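Local atomic coordinates of particle-associated glycoside hydrolase (PDB entry 6C72), a protein that probably degrades the capsular polysaccharide of Acinetobacter baumannii as a tailspike of bacteriophage Fri1, helping the virus enter its host. Residues 26-31 against 63-68; 208-211 against 215-218; 245-250 against 308-313. All coordinates share one frame; numbering follows the deposited sequence.

Contact 1 of 3, residues 26-31 against 63-68; sequences ALRKVK and ATDDGL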
# COMPACT_ATOMS: atom_id res chain seq x y z
N ALA A 26 27.34 36.97 -35.18
CA ALA A 26 26.75 37.73 -36.28
C ALA A 26 25.63 38.63 -35.78
O ALA A 26 25.48 39.77 -36.24
CB ALA A 26 26.25 36.78 -37.37
N LEU A 27 24.84 38.14 -34.81
CA LEU A 27 23.76 38.93 -34.24
C LEU A 27 24.28 40.19 -33.55
O LEU A 27 23.65 41.25 -33.61
CB LEU A 27 22.96 38.07 -33.26
CG LEU A 27 21.61 38.55 -32.71
CD1 LEU A 27 20.59 38.78 -33.82
CD2 LEU A 27 21.08 37.55 -31.69
N ARG A 28 25.46 40.11 -32.91
CA ARG A 28 26.03 41.27 -32.24
C ARG A 28 26.43 42.38 -33.21
O ARG A 28 26.72 43.50 -32.76
CB ARG A 28 27.26 40.85 -31.42
CG ARG A 28 26.95 39.96 -30.25
CD ARG A 28 28.13 39.88 -29.28
NE ARG A 28 27.72 39.24 -28.03
CZ ARG A 28 27.95 37.97 -27.70
NH1 ARG A 28 28.61 37.17 -28.54
NH2 ARG A 28 27.51 37.49 -26.54
N LYS A 29 26.44 42.11 -34.52
CA LYS A 29 26.82 43.09 -35.52
C LYS A 29 25.62 43.61 -36.30
O LYS A 29 25.79 44.37 -37.26
CB LYS A 29 27.86 42.49 -36.47
CG LYS A 29 29.15 42.02 -35.80
CD LYS A 29 29.98 41.15 -36.76
CE LYS A 29 31.37 40.81 -36.20
NZ LYS A 29 32.44 41.70 -36.75
N VAL A 30 24.41 43.24 -35.89
CA VAL A 30 23.19 43.60 -36.60
C VAL A 30 22.28 44.31 -35.61
O VAL A 30 22.02 43.78 -34.52
CB VAL A 30 22.49 42.37 -37.21
CG1 VAL A 30 21.34 42.80 -38.11
CG2 VAL A 30 23.48 41.52 -37.97
N LYS A 31 21.80 45.48 -35.99
CA LYS A 31 20.90 46.28 -35.17
C LYS A 31 19.46 46.10 -35.60
O LYS A 31 19.16 46.00 -36.79
CB LYS A 31 21.29 47.75 -35.27
CG LYS A 31 22.61 48.08 -34.61
CD LYS A 31 22.88 49.58 -34.71
CE LYS A 31 21.83 50.36 -33.94
NZ LYS A 31 22.11 51.83 -33.90
N ALA A 63 21.66 46.42 -20.33
CA ALA A 63 22.06 45.37 -19.42
C ALA A 63 23.36 44.73 -19.90
O ALA A 63 23.76 44.86 -21.06
CB ALA A 63 20.96 44.31 -19.31
N THR A 64 23.99 43.99 -19.01
CA THR A 64 25.24 43.34 -19.36
C THR A 64 24.96 42.14 -20.25
O THR A 64 24.02 41.37 -20.01
CB THR A 64 25.99 42.91 -18.11
OG1 THR A 64 26.20 44.06 -17.28
CG2 THR A 64 27.33 42.28 -18.47
N ASP A 65 25.75 42.01 -21.31
CA ASP A 65 25.68 40.84 -22.18
C ASP A 65 26.03 39.60 -21.37
O ASP A 65 27.08 39.54 -20.73
CB ASP A 65 26.62 41.02 -23.37
CG ASP A 65 26.42 39.97 -24.46
OD1 ASP A 65 26.57 38.76 -24.17
OD2 ASP A 65 26.13 40.35 -25.62
N ASP A 66 25.12 38.62 -21.37
CA ASP A 66 25.30 37.39 -20.61
C ASP A 66 25.45 36.18 -21.52
O ASP A 66 25.53 35.05 -21.01
CB ASP A 66 24.12 37.20 -19.66
CG ASP A 66 22.84 36.86 -20.40
OD1 ASP A 66 22.74 37.14 -21.62
OD2 ASP A 66 21.92 36.29 -19.77
N GLY A 67 25.50 36.38 -22.83
CA GLY A 67 25.61 35.28 -23.77
C GLY A 67 24.42 34.34 -23.76
O GLY A 67 24.53 33.22 -24.27
N LEU A 68 23.28 34.78 -23.21
CA LEU A 68 22.10 33.95 -23.07
C LEU A 68 20.83 34.77 -23.26
O LEU A 68 20.20 34.72 -24.33
CB LEU A 68 22.10 33.27 -21.70
CG LEU A 68 20.87 32.52 -21.18
CD1 LEU A 68 20.42 31.46 -22.15
CD2 LEU A 68 21.19 31.92 -19.84

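Contact 2 of 3, residues 208-211 against 215-218; sequences GSRL and SSNC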
# COMPACT_ATOMS: atom_id res chain seq x y z
N GLY A 208 31.52 10.09 -12.39
CA GLY A 208 32.36 10.59 -11.32
C GLY A 208 33.64 11.27 -11.76
O GLY A 208 34.17 12.09 -11.00
N SER A 209 34.16 10.96 -12.96
CA SER A 209 35.38 11.62 -13.41
C SER A 209 35.10 13.10 -13.58
O SER A 209 34.00 13.50 -13.98
CB SER A 209 35.90 11.00 -14.72
OG SER A 209 35.05 11.22 -15.83
N ARG A 210 36.07 13.93 -13.20
CA ARG A 210 35.81 15.35 -13.03
C ARG A 210 37.06 16.17 -13.32
O ARG A 210 38.17 15.65 -13.38
CB ARG A 210 35.28 15.62 -11.61
CG ARG A 210 36.14 15.08 -10.46
CD ARG A 210 37.25 16.03 -10.13
NE ARG A 210 37.77 15.84 -8.79
CZ ARG A 210 38.54 16.74 -8.17
NH1 ARG A 210 38.87 17.87 -8.77
NH2 ARG A 210 38.98 16.50 -6.95
N LEU A 211 36.86 17.48 -13.48
CA LEU A 211 37.98 18.37 -13.75
C LEU A 211 38.78 18.62 -12.49
O LEU A 211 38.22 18.77 -11.40
CB LEU A 211 37.48 19.71 -14.30
CG LEU A 211 36.58 19.64 -15.52
CD1 LEU A 211 36.18 21.04 -15.83
CD2 LEU A 211 37.32 19.01 -16.68
N SER A 215 42.85 11.25 -10.29
CA SER A 215 42.77 10.13 -9.35
C SER A 215 41.59 10.18 -8.40
O SER A 215 41.11 9.13 -7.97
CB SER A 215 44.05 10.06 -8.50
OG SER A 215 44.22 11.26 -7.77
N SER A 216 41.11 11.37 -8.05
CA SER A 216 40.03 11.54 -7.08
C SER A 216 38.77 12.01 -7.79
O SER A 216 38.77 13.09 -8.40
CB SER A 216 40.44 12.51 -5.98
OG SER A 216 39.44 12.61 -4.99
N ASN A 217 37.71 11.21 -7.73
CA ASN A 217 36.49 11.51 -8.46
C ASN A 217 35.60 12.47 -7.67
O ASN A 217 35.86 12.80 -6.51
CB ASN A 217 35.73 10.23 -8.78
CG ASN A 217 36.22 9.59 -10.07
OD1 ASN A 217 37.21 10.02 -10.65
ND2 ASN A 217 35.52 8.55 -10.52
N CYS A 218 34.53 12.90 -8.33
CA CYS A 218 33.58 13.79 -7.69
C CYS A 218 32.85 13.08 -6.56
O CYS A 218 32.50 11.90 -6.67
CB CYS A 218 32.59 14.31 -8.73
SG CYS A 218 31.47 15.49 -8.02
O HOH W 1 38.40 12.50 -11.74
O HOH W 2 38.01 14.59 -5.20

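Contact 3 of 3, residues 245-250 against 308-313; sequences YIRGKD and TTDTVY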
# COMPACT_ATOMS: atom_id res chain seq x y z
N TYR A 245 22.77 11.36 -2.73
CA TYR A 245 22.97 11.64 -1.32
C TYR A 245 21.92 12.66 -0.89
O TYR A 245 21.84 13.75 -1.47
CB TYR A 245 24.38 12.17 -1.08
CG TYR A 245 24.75 12.47 0.36
CD1 TYR A 245 25.34 11.50 1.16
CD2 TYR A 245 24.56 13.73 0.91
CE1 TYR A 245 25.71 11.76 2.46
CE2 TYR A 245 24.92 14.01 2.22
CZ TYR A 245 25.49 13.02 2.99
OH TYR A 245 25.86 13.29 4.29
N ILE A 246 21.10 12.30 0.09
CA ILE A 246 19.98 13.15 0.48
C ILE A 246 20.14 13.52 1.95
O ILE A 246 20.01 12.67 2.84
CB ILE A 246 18.64 12.45 0.24
CG1 ILE A 246 18.59 11.90 -1.20
CG2 ILE A 246 17.51 13.41 0.56
CD1 ILE A 246 17.24 11.36 -1.63
N ARG A 247 20.36 14.80 2.21
CA ARG A 247 20.50 15.26 3.59
C ARG A 247 19.95 16.68 3.68
O ARG A 247 20.58 17.62 3.19
CB ARG A 247 21.97 15.21 4.02
CG ARG A 247 22.16 15.53 5.47
CD ARG A 247 23.60 15.66 5.89
NE ARG A 247 23.63 15.73 7.33
CZ ARG A 247 24.65 16.19 8.05
NH1 ARG A 247 25.75 16.64 7.44
NH2 ARG A 247 24.57 16.22 9.38
N GLY A 248 18.80 16.83 4.32
CA GLY A 248 18.23 18.15 4.54
C GLY A 248 18.86 18.84 5.74
O GLY A 248 19.87 18.41 6.30
N LYS A 249 18.22 19.94 6.14
CA LYS A 249 18.66 20.71 7.30
C LYS A 249 17.50 20.92 8.26
O LYS A 249 16.33 20.80 7.89
CB LYS A 249 19.26 22.06 6.89
CG LYS A 249 20.49 21.94 6.03
CD LYS A 249 21.06 23.32 5.71
CE LYS A 249 22.25 23.22 4.76
NZ LYS A 249 22.85 24.55 4.50
N ASP A 250 17.85 21.25 9.50
CA ASP A 250 16.83 21.51 10.50
C ASP A 250 15.93 22.66 10.05
O ASP A 250 16.40 23.67 9.52
CB ASP A 250 17.46 21.86 11.84
CG ASP A 250 18.13 20.68 12.51
OD1 ASP A 250 18.04 19.56 11.95
OD2 ASP A 250 18.72 20.86 13.61
N THR A 308 23.74 13.89 15.52
CA THR A 308 23.15 15.02 14.81
C THR A 308 21.64 14.89 14.86
O THR A 308 21.10 13.91 15.38
CB THR A 308 23.60 15.11 13.34
OG1 THR A 308 22.96 14.07 12.60
CG2 THR A 308 25.10 14.99 13.22
N THR A 309 20.96 15.87 14.29
CA THR A 309 19.52 15.84 14.12
C THR A 309 19.10 15.07 12.88
O THR A 309 17.91 15.10 12.55
CB THR A 309 18.96 17.25 14.03
OG1 THR A 309 19.64 17.95 12.97
CG2 THR A 309 19.10 17.98 15.38
N ASP A 310 20.03 14.41 12.19
CA ASP A 310 19.68 13.59 11.04
C ASP A 310 18.62 12.55 11.41
O ASP A 310 18.69 11.90 12.45
CB ASP A 310 20.90 12.86 10.50
CG ASP A 310 21.88 13.77 9.80
OD1 ASP A 310 21.57 14.96 9.54
OD2 ASP A 310 22.99 13.28 9.52
N THR A 311 17.64 12.39 10.52
CA THR A 311 16.66 11.34 10.70
C THR A 311 16.12 10.96 9.32
O THR A 311 16.03 11.81 8.43
CB THR A 311 15.52 11.76 11.65
OG1 THR A 311 14.67 10.64 11.89
CG2 THR A 311 14.70 12.90 11.07
N VAL A 312 15.81 9.67 9.14
CA VAL A 312 15.26 9.16 7.89
C VAL A 312 14.09 8.25 8.21
O VAL A 312 14.21 7.35 9.05
CB VAL A 312 16.30 8.40 7.05
CG1 VAL A 312 15.60 7.82 5.82
CG2 VAL A 312 17.41 9.33 6.63
N TYR A 313 12.97 8.47 7.54
CA TYR A 313 11.80 7.63 7.77
C TYR A 313 10.88 7.77 6.57
O TYR A 313 11.01 8.69 5.77
CB TYR A 313 11.10 8.00 9.09
CG TYR A 313 10.75 9.46 9.26
CD1 TYR A 313 11.71 10.37 9.68
CD2 TYR A 313 9.46 9.92 9.00
CE1 TYR A 313 11.40 11.71 9.84
CE2 TYR A 313 9.15 11.26 9.16
CZ TYR A 313 10.12 12.15 9.58
OH TYR A 313 9.82 13.49 9.73

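Contact 1 of 3, residues 26-31 against 63-68
R28, just after helix 24-27, and D65, in the loop between strands 54-58 and 70-72, approach from opposite directions in the N-terminal domain, and this one ion pair carries most of the contact. The carbon chain of R28 is extended from CG to NE and presents the flank of its guanidinium, so that two nitrogens grip the carboxylate, one to each oxygen. NH2 of R28 lies 2.8 Å from OD1 of D65, on the syn side of that oxygen. NE of R28 bonds to OD2 of D65 at 3.1 Å, reaching it from above the carboxylate plane, the two flat groups being turned 41° against each other; a weak third bond runs from NH2 to OD2. The firm part continues behind the carboxylate. G67 N donates to D65 OD1 over 2.9 Å in an Asx turn, arriving from the opposite face to R28 NH2, and OD2 is also taken by the backbone N of R72.

The remainder is loose. R28 NH2 passes 4.0 Å from G67 CA without a polar link, the contact lies at the surface, and NH1 has a weak bond to N25. The example illustrates how a surface salt bridge gains definition from its second shell: backbone N-H groups fix the carboxylate's orientation, and together with the arginine they would probably favour its charged form.

Contact 2 of 3, residues 208-211 against 215-218
R210, N217 and G208 bury the most surface where a loop of the parallel beta-helix, the fold expected of a phage tailspike, doubles back on itself between strands 204-207 and 220-224. At the base the joint is pure backbone: C218 N donates to G208 O over 2.8 Å, nearly straight at 177° and in the carbonyl plane. N217 closes over the same peptide. Its CG stands anti to the carbonyl carbon (chi1 -86°), which lays the amide against G208, with ND2 3.5 Å from G208 C, while CB of N217 touches G208 O. ND2 gives a firm hydrogen bond to G238 O. A water that accepts from the backbone N of R210 lies 3.0 Å from N217 OD1 and may donate to it.

R210 lies alongside residues 216-218. Its CG sits between the backbone N and the carbonyl carbon, and a further bend at chi2 folds the chain over C218 N, so that CG packs 3.4 Å from that nitrogen. Beyond this bend NE makes a weak bond to S216 O, while NH1 turns back to the carbonyl oxygen of L211 in its own arm. The arginine's direct polar link to the opposite arm is therefore weak, and a bridging water supplements it.

S209 points away from this joint, its OG bonded to E103, a zinc ligand known for this protein, and its side chain is about 4 Å from a bound zinc ion. At the guanidinium edge of R210, the bridging water lies in the plane of the group, accepting from R210 NH2 at 2.8 Å and donating to N217 O at 3.1 Å.

Contact 3 of 3, residues 245-250 against 308-313
A chi1 of -174° carries CG of R247 away from the backbone N, and with the chain extended as far as NE the arginine reaches from the end of its strand to D310, whose own CG stands anti to the carbonyl carbon (chi1 -72°) and swings the carboxylate in to meet it. The two side chains cross at about a right angle, and their flat groups are likewise almost perpendicular, 85° apart. Both bonds go to one oxygen: D310 OD1 lies in the guanidinium plane, accepting from R247 NE at 3.1 Å and from R247 NH2 at 3.3 Å, both on its syn side. OD2 of D310 also lies close, but its bond is to N305 ND2.

The aspartate is steadied through its main chain as well. T308 OG1, which also bonds to N305 O, accepts from D310 N over 3.0 Å, an ST turn that shapes the loop just ahead of strand 312-318. The methyl CG2 of T308 merely brushes the arginine. T309 and D250 approach from opposite directions at the solvent-exposed end of the contact. T309 OG1 donates to D250 OD1, an oxygen that also bonds to Y276 OH; the modelled separation is very short, and its exact length is doubtful.

R167 of a second subunit packs on D310 and bonds to G248 O, placing the contact at a subunit interface of the trimer. Within the beta-helix, strand 244-247 pairs in parallel with 220-224 and with 272-275. V275 of the latter touches both R247 and D310, so the salt bridge spans the end of that strand and joins 244-247 to the loop that leads into 312-318.

How the contacts relate
The three contacts follow one another along the chain and nowhere touch. Contact 1 belongs to the N-terminal domain, with its centre about 35 Å from that of contact 2 and about 45 Å from that of contact 3. The latter two share the beta-helix; their centres are about 26 Å apart and their nearest atoms about 10 Å. Contact 1 lies away from the annotated metal sites, whereas a bound zinc ion is about 4 Å from the side chain of S209 in contact 2 and one is about 10 Å from that of D250 in contact 3. Of the three, contact 3 alone touches another subunit. Contacts 1 and 3 each hold an arginine-aspartate pair, two-oxygen in the first and one-oxygen in the third.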